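Local structure of geranylgeranyl pyrophosphate synthase (Geoglobus acetivorans, 5JFQ) at residues 163-168 with 280-285; 215-220 with 239-244; 289-294 with 312-317. The protein catalyses the magnesium-dependent addition of isopentenyl diphosphate units to allylic diphosphates, making mainly geranylgeranyl diphosphate and a smaller amount of farnesyl diphosphate. All coordinates share one frame; numbering follows the deposited sequence.

Contact 1 of 3, residues 163-168 with 280-285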
# COMPACT_ATOMS: atom_id res chain seq x y z
N VAL B 163 -22.46 -13.78 -13.45
CA VAL B 163 -21.06 -14.10 -13.64
C VAL B 163 -20.93 -15.62 -13.70
O VAL B 163 -21.63 -16.34 -12.97
CB VAL B 163 -20.17 -13.48 -12.54
CG1 VAL B 163 -20.29 -11.96 -12.57
CG2 VAL B 163 -20.54 -13.98 -11.16
N GLY B 164 -20.07 -16.09 -14.60
CA GLY B 164 -19.82 -17.51 -14.69
C GLY B 164 -18.93 -18.02 -13.57
O GLY B 164 -18.22 -17.26 -12.90
N GLU B 165 -18.98 -19.34 -13.37
CA GLU B 165 -18.14 -19.99 -12.37
C GLU B 165 -16.67 -19.65 -12.59
O GLU B 165 -15.94 -19.36 -11.63
CB GLU B 165 -18.37 -21.50 -12.39
CG GLU B 165 -17.55 -22.28 -11.37
CD GLU B 165 -17.97 -23.75 -11.25
OE1 GLU B 165 -17.28 -24.64 -11.79
OE2 GLU B 165 -19.01 -24.00 -10.60
N SER B 166 -16.22 -19.65 -13.85
CA SER B 166 -14.83 -19.37 -14.16
C SER B 166 -14.40 -18.00 -13.64
O SER B 166 -13.53 -17.91 -12.78
CB SER B 166 -14.61 -19.49 -15.67
OG SER B 166 -15.03 -20.76 -16.14
N GLU B 167 -15.02 -16.93 -14.16
CA GLU B 167 -14.72 -15.58 -13.67
C GLU B 167 -14.75 -15.55 -12.15
O GLU B 167 -13.82 -15.03 -11.52
CB GLU B 167 -15.72 -14.56 -14.20
CG GLU B 167 -16.23 -14.76 -15.60
CD GLU B 167 -17.31 -13.76 -15.92
OE1 GLU B 167 -17.38 -12.74 -15.20
OE2 GLU B 167 -18.10 -14.02 -16.86
N TYR B 168 -15.81 -16.10 -11.56
CA TYR B 168 -15.92 -16.08 -10.10
C TYR B 168 -14.74 -16.81 -9.46
O TYR B 168 -14.22 -16.37 -8.43
CB TYR B 168 -17.23 -16.73 -9.66
CG TYR B 168 -17.24 -17.14 -8.21
CD1 TYR B 168 -16.80 -18.41 -7.82
CD2 TYR B 168 -17.66 -16.26 -7.22
CE1 TYR B 168 -16.79 -18.78 -6.48
CE2 TYR B 168 -17.65 -16.64 -5.88
CZ TYR B 168 -17.22 -17.90 -5.53
OH TYR B 168 -17.21 -18.28 -4.21
N VAL B 280 -26.03 -26.38 -3.01
CA VAL B 280 -25.26 -26.47 -1.77
C VAL B 280 -24.37 -27.70 -1.79
O VAL B 280 -23.22 -27.67 -1.32
CB VAL B 280 -26.18 -26.46 -0.53
CG1 VAL B 280 -25.36 -26.56 0.73
CG2 VAL B 280 -27.02 -25.21 -0.51
N ASP B 281 -24.87 -28.80 -2.34
CA ASP B 281 -24.04 -29.97 -2.57
C ASP B 281 -22.86 -29.62 -3.48
O ASP B 281 -21.71 -29.95 -3.17
CB ASP B 281 -24.88 -31.09 -3.20
CG ASP B 281 -25.62 -30.63 -4.43
OD1 ASP B 281 -25.86 -29.40 -4.51
OD2 ASP B 281 -25.95 -31.46 -5.31
N TYR B 282 -23.15 -28.95 -4.59
CA TYR B 282 -22.10 -28.58 -5.54
C TYR B 282 -20.97 -27.84 -4.83
O TYR B 282 -19.79 -28.11 -5.07
CB TYR B 282 -22.68 -27.73 -6.67
CG TYR B 282 -21.77 -27.60 -7.86
CD1 TYR B 282 -21.82 -28.51 -8.91
CD2 TYR B 282 -20.84 -26.56 -7.96
CE1 TYR B 282 -20.98 -28.41 -10.01
CE2 TYR B 282 -20.00 -26.45 -9.06
CZ TYR B 282 -20.07 -27.38 -10.08
OH TYR B 282 -19.24 -27.28 -11.18
N ALA B 283 -21.33 -26.93 -3.92
CA ALA B 283 -20.32 -26.14 -3.22
C ALA B 283 -19.45 -27.01 -2.31
O ALA B 283 -18.22 -26.98 -2.42
CB ALA B 283 -20.99 -25.03 -2.42
N ARG B 284 -20.07 -27.77 -1.40
CA ARG B 284 -19.31 -28.70 -0.57
C ARG B 284 -18.43 -29.60 -1.43
O ARG B 284 -17.24 -29.78 -1.16
CB ARG B 284 -20.24 -29.56 0.30
CG ARG B 284 -20.71 -28.92 1.59
CD ARG B 284 -22.15 -28.45 1.44
NE ARG B 284 -22.82 -28.16 2.70
CZ ARG B 284 -23.85 -28.85 3.18
NH1 ARG B 284 -24.34 -29.88 2.49
NH2 ARG B 284 -24.41 -28.52 4.34
N GLU B 285 -19.01 -30.15 -2.50
CA GLU B 285 -18.26 -31.04 -3.38
C GLU B 285 -17.13 -30.30 -4.07
O GLU B 285 -15.97 -30.74 -4.05
CB GLU B 285 -19.20 -31.68 -4.40
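E165 holds its CG anti to the backbone N (chi1 -179°), and its extended chain carries the carboxylate toward Y282. Y282 turns its ring out the same way, with chi1 at -165°. The two side chains come from opposite directions. They bridge a wide gap: the nearest CA atoms, of E165 and A283, are 11.2 Å apart. At the meeting point Y282 OH lies 3.3 Å from each of E165 OE1 and OE2. Both pairs are weak hydrogen bonds, and the one hydroxyl proton may go to either oxygen. The carboxylate and ring planes are 36° apart. E165 OE2 also comes obliquely to the ring, near CE2. G164 is the N-cap of helix 165-190, so E165 sits on its first turn. The same side chain touches L242 of helix 242-249. E165 OE1 has a long, weak ion pair with R286. The contact joins the start of helix 165-190 to the start of helix 280-298 at the protein surface. A carboxylate met by a hydroxyl with one proton to give implies a weak polar tether, in which either carboxylate oxygen could be the acceptor.

Contact 2 of 3, residues 215-220 with 239-244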
# COMPACT_ATOMS: atom_id res chain seq x y z
N HIS B 215 -16.18 -22.88 1.44
CA HIS B 215 -16.74 -23.30 2.72
C HIS B 215 -17.18 -22.10 3.56
O HIS B 215 -18.13 -22.22 4.33
CB HIS B 215 -15.73 -24.14 3.49
CG HIS B 215 -16.35 -24.90 4.63
ND1 HIS B 215 -16.09 -24.60 5.95
CD2 HIS B 215 -17.23 -25.92 4.63
CE1 HIS B 215 -16.78 -25.41 6.72
NE2 HIS B 215 -17.49 -26.22 5.95
N ASP B 216 -16.52 -20.95 3.42
CA ASP B 216 -16.91 -19.79 4.21
C ASP B 216 -18.23 -19.21 3.71
O ASP B 216 -18.95 -18.56 4.47
CB ASP B 216 -15.80 -18.74 4.18
CG ASP B 216 -15.78 -17.86 5.43
OD1 ASP B 216 -15.83 -18.39 6.56
OD2 ASP B 216 -15.73 -16.63 5.27
N ASP B 217 -18.55 -19.44 2.43
CA ASP B 217 -19.85 -19.05 1.91
C ASP B 217 -20.92 -20.05 2.30
O ASP B 217 -22.10 -19.68 2.45
CB ASP B 217 -19.78 -18.91 0.39
CG ASP B 217 -18.67 -17.96 -0.05
OD1 ASP B 217 -18.32 -17.07 0.75
OD2 ASP B 217 -18.17 -18.12 -1.19
N LEU B 218 -20.54 -21.32 2.45
CA LEU B 218 -21.46 -22.33 2.93
C LEU B 218 -21.85 -22.08 4.38
O LEU B 218 -23.01 -22.31 4.75
CB LEU B 218 -20.84 -23.71 2.78
CG LEU B 218 -20.70 -24.18 1.34
CD1 LEU B 218 -19.78 -25.41 1.25
CD2 LEU B 218 -22.09 -24.47 0.81
N LEU B 219 -20.92 -21.59 5.20
CA LEU B 219 -21.19 -21.37 6.62
C LEU B 219 -22.27 -20.32 6.87
O LEU B 219 -22.76 -20.21 8.00
CB LEU B 219 -19.91 -20.96 7.36
CG LEU B 219 -18.85 -22.03 7.70
CD1 LEU B 219 -17.67 -21.41 8.44
CD2 LEU B 219 -19.44 -23.18 8.51
N ASP B 220 -22.66 -19.55 5.85
CA ASP B 220 -23.77 -18.61 5.95
C ASP B 220 -25.12 -19.27 5.69
O ASP B 220 -26.15 -18.83 6.23
CB ASP B 220 -23.53 -17.46 4.97
CG ASP B 220 -24.54 -16.35 5.12
OD1 ASP B 220 -25.40 -16.22 4.21
OD2 ASP B 220 -24.49 -15.62 6.13
N LYS B 239 -24.56 -11.17 -2.11
CA LYS B 239 -23.23 -11.70 -2.38
C LYS B 239 -23.33 -12.87 -3.34
O LYS B 239 -24.07 -13.82 -3.11
CB LYS B 239 -22.56 -12.13 -1.07
N LYS B 240 -22.60 -12.78 -4.46
CA LYS B 240 -22.59 -13.82 -5.48
C LYS B 240 -21.55 -14.88 -5.10
O LYS B 240 -20.35 -14.69 -5.30
CB LYS B 240 -22.33 -13.24 -6.86
CG LYS B 240 -23.61 -12.94 -7.61
CD LYS B 240 -23.34 -12.25 -8.94
CE LYS B 240 -24.63 -11.73 -9.58
NZ LYS B 240 -25.57 -12.83 -9.98
N THR B 241 -22.03 -15.98 -4.55
CA THR B 241 -21.23 -17.10 -4.10
C THR B 241 -21.26 -18.18 -5.17
O THR B 241 -21.92 -18.04 -6.21
CB THR B 241 -21.77 -17.61 -2.76
OG1 THR B 241 -23.21 -17.68 -2.85
CG2 THR B 241 -21.43 -16.63 -1.65
N LEU B 242 -20.52 -19.26 -4.93
CA LEU B 242 -20.54 -20.38 -5.87
C LEU B 242 -21.89 -21.08 -5.87
O LEU B 242 -22.30 -21.63 -6.90
CB LEU B 242 -19.44 -21.37 -5.52
CG LEU B 242 -19.28 -22.50 -6.53
CD1 LEU B 242 -19.19 -21.92 -7.94
CD2 LEU B 242 -18.07 -23.37 -6.20
N ILE B 243 -22.59 -21.08 -4.73
CA ILE B 243 -23.91 -21.70 -4.64
C ILE B 243 -24.89 -20.97 -5.55
O ILE B 243 -25.49 -21.57 -6.46
CB ILE B 243 -24.40 -21.70 -3.18
CG1 ILE B 243 -23.98 -20.41 -2.49
CG2 ILE B 243 -23.88 -22.90 -2.42
CD1 ILE B 243 -24.51 -20.22 -1.10
N VAL B 244 -25.07 -19.67 -5.33
CA VAL B 244 -26.00 -18.89 -6.13
C VAL B 244 -25.57 -18.81 -7.59
O VAL B 244 -26.38 -18.44 -8.44
CB VAL B 244 -26.19 -17.47 -5.57
CG1 VAL B 244 -26.66 -17.51 -4.12
CG2 VAL B 244 -24.92 -16.66 -5.69
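D217 and T241 bring together the end of helix 195-221 and the lead-in to helix 242-249. D216, D217 and D220 belong to the sequence DDLLD, the second aspartate-rich motif of the all-helical prenyl synthase fold. In relatives this motif lies by the allylic diphosphate pocket. Consistent with that, Q213 and K239 are probable binding residues for dimethylallyl diphosphate.

The polar bonds run to neighbours outside the two segments. D217 OD1 accepts a hydrogen bond from Q213 NE2, which should help fix the turn of the carboxylate. D220 OD1 accepts one from the backbone N of D234.

Between D217 and T241 the contact is methyl against carboxylate. The two side chains lie alongside one another, pointing opposite ways. T241 CG2 lies 3.5 Å from D217 CG and 3.6 Å from D217 OD2. With chi1 at -54°, D217 keeps its CG beside its own backbone N. The methylene shares the contact, with D217 CB 3.5 Å from T241 CG2. Y168 of helix 165-190 also packs on D217.

The apolar part lies one residue further along. L218 and I243 are both buried, and A283 of helix 280-298 touches both. I243 CD1 approaches the backbone at D217 O, 4.3 Å away. The branches of the two aliphatic chains meet where L218 CD2 lies 4.0 Å from I243 CG2.

Contact 3 of 3, residues 289-294 with 312-317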
# COMPACT_ATOMS: atom_id res chain seq x y z
N GLU B 289 -13.12 -30.90 -3.75
CA GLU B 289 -12.16 -31.26 -4.79
C GLU B 289 -11.03 -30.24 -4.91
O GLU B 289 -10.05 -30.51 -5.61
CB GLU B 289 -12.84 -31.45 -6.15
CG GLU B 289 -14.05 -30.59 -6.42
N TYR B 290 -11.13 -29.11 -4.22
CA TYR B 290 -10.01 -28.17 -4.16
C TYR B 290 -9.02 -28.57 -3.07
O TYR B 290 -7.81 -28.67 -3.32
CB TYR B 290 -10.52 -26.75 -3.93
CG TYR B 290 -10.78 -26.05 -5.24
CD1 TYR B 290 -9.73 -25.80 -6.11
CD2 TYR B 290 -12.07 -25.67 -5.62
CE1 TYR B 290 -9.95 -25.17 -7.33
CE2 TYR B 290 -12.30 -25.04 -6.82
CZ TYR B 290 -11.23 -24.79 -7.68
OH TYR B 290 -11.42 -24.17 -8.89
N ILE B 291 -9.52 -28.80 -1.85
CA ILE B 291 -8.68 -29.24 -0.74
C ILE B 291 -7.92 -30.50 -1.11
O ILE B 291 -6.75 -30.67 -0.74
CB ILE B 291 -9.54 -29.46 0.51
CG1 ILE B 291 -10.15 -28.13 0.94
CG2 ILE B 291 -8.75 -30.13 1.63
CD1 ILE B 291 -9.28 -26.93 0.71
N GLU B 292 -8.55 -31.41 -1.85
CA GLU B 292 -7.85 -32.60 -2.31
C GLU B 292 -6.78 -32.24 -3.32
O GLU B 292 -5.65 -32.73 -3.23
CB GLU B 292 -8.86 -33.59 -2.88
CG GLU B 292 -9.80 -34.13 -1.81
CD GLU B 292 -9.07 -34.92 -0.74
OE1 GLU B 292 -8.36 -35.88 -1.11
OE2 GLU B 292 -9.19 -34.57 0.47
N MET B 293 -7.09 -31.33 -4.25
CA MET B 293 -6.08 -30.84 -5.17
C MET B 293 -4.91 -30.18 -4.44
O MET B 293 -3.79 -30.14 -4.96
CB MET B 293 -6.71 -29.86 -6.16
CG MET B 293 -6.44 -30.16 -7.62
SD MET B 293 -7.20 -28.92 -8.71
CE MET B 293 -8.85 -28.77 -8.02
N ALA B 294 -5.16 -29.67 -3.23
CA ALA B 294 -4.07 -29.12 -2.43
C ALA B 294 -3.20 -30.24 -1.87
O ALA B 294 -1.97 -30.19 -1.99
CB ALA B 294 -4.64 -28.26 -1.31
N GLU B 312 -3.92 -31.99 7.35
CA GLU B 312 -5.02 -31.83 8.29
C GLU B 312 -5.53 -30.40 8.29
O GLU B 312 -6.72 -30.15 8.51
CB GLU B 312 -4.57 -32.26 9.69
CG GLU B 312 -4.01 -33.69 9.76
CD GLU B 312 -3.21 -33.98 11.04
OE1 GLU B 312 -3.53 -33.42 12.11
OE2 GLU B 312 -2.24 -34.78 10.96
N LEU B 313 -4.65 -29.44 7.99
CA LEU B 313 -5.03 -28.04 8.00
C LEU B 313 -5.88 -27.69 6.78
O LEU B 313 -6.90 -27.00 6.90
CB LEU B 313 -3.76 -27.18 8.06
CG LEU B 313 -3.83 -25.68 7.83
CD1 LEU B 313 -4.63 -25.01 8.93
CD2 LEU B 313 -2.41 -25.14 7.81
N ALA B 314 -5.47 -28.15 5.60
CA ALA B 314 -6.32 -28.02 4.42
C ALA B 314 -7.68 -28.66 4.67
O ALA B 314 -8.68 -28.22 4.11
CB ALA B 314 -5.66 -28.66 3.20
N ASP B 315 -7.72 -29.68 5.53
CA ASP B 315 -9.00 -30.26 5.93
C ASP B 315 -9.79 -29.32 6.82
O ASP B 315 -11.00 -29.15 6.62
CB ASP B 315 -8.77 -31.60 6.63
CG ASP B 315 -8.47 -32.72 5.65
OD1 ASP B 315 -9.04 -32.69 4.53
OD2 ASP B 315 -7.68 -33.62 6.00
N TYR B 316 -9.14 -28.69 7.80
CA TYR B 316 -9.89 -27.81 8.70
C TYR B 316 -10.54 -26.67 7.94
O TYR B 316 -11.57 -26.15 8.38
CB TYR B 316 -9.00 -27.24 9.80
CG TYR B 316 -9.78 -26.33 10.74
CD1 TYR B 316 -10.78 -26.84 11.56
CD2 TYR B 316 -9.52 -24.97 10.80
CE1 TYR B 316 -11.49 -26.00 12.42
CE2 TYR B 316 -10.23 -24.13 11.66
CZ TYR B 316 -11.21 -24.65 12.47
N LEU B 317 -9.97 -26.27 6.81
CA LEU B 317 -10.61 -25.19 6.06
C LEU B 317 -11.98 -25.59 5.55
O LEU B 317 -12.81 -24.71 5.30
CB LEU B 317 -9.71 -24.76 4.90
CG LEU B 317 -8.29 -24.38 5.33
CD1 LEU B 317 -7.50 -23.70 4.20
CD2 LEU B 317 -8.30 -23.53 6.59
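I291 and A314 are the pair with the nearest CA atoms, 5.8 Å apart. They join two neighbouring helices, 280-298 and 305-316, into an antiparallel helical hairpin at the C-terminal end of the all-helical synthase fold. The local axes approach to 9.5 Å, and their directions differ by 164°.

Along the first segment, I291 carries most of the contact. Several carbons of its buried side chain lie against the carbonyl oxygen of A314. I291 CG1 is 3.5 Å from A314 O, and I291 CD1 is 3.7 Å from it. Chi1 at -64° places CG2 opposite the backbone N, on the side of the partner helix. There I291 CG2 meets A314 CB at 3.8 Å. An alanine here would remove CG1, CG2 and CD1, and would probably leave a gap beside A314 with the hairpin less firmly packed.

E292 comes next, at the exposed margin. Its OE2 lies 4.5 Å from D315 OD1, a like-charge approach. K295 forms salt bridges to both of these oxygens, so its ammonium group probably offsets their repulsion.

A294 lies one turn beyond I291 and is buried. Y204 and S208 of helix 195-221 pack against it. Its methyl continues the seam more loosely, with A294 CB 4.6 Å from A314 CB.

In the fold
From the N terminus, the chain first enters these contacts at 163-168, where helix 165-190 begins. It then runs down helix 195-221 to 215-220, and contact 2 closes a short loop at 239-244. Contact 1 closes later, at 280-285, so contact 2 is nested inside its long loop. The two touch, their centres about 9 Å apart, and together tie helices 165-190, 195-221, 242-249 and 280-298. Contact 3 follows in series on helix 280-298 and closes with helix 305-316. Its centre is about 17 Å from each of the others. H215 ND1 lies 3.3 Å from L317 O, where contacts 2 and 3 pack together.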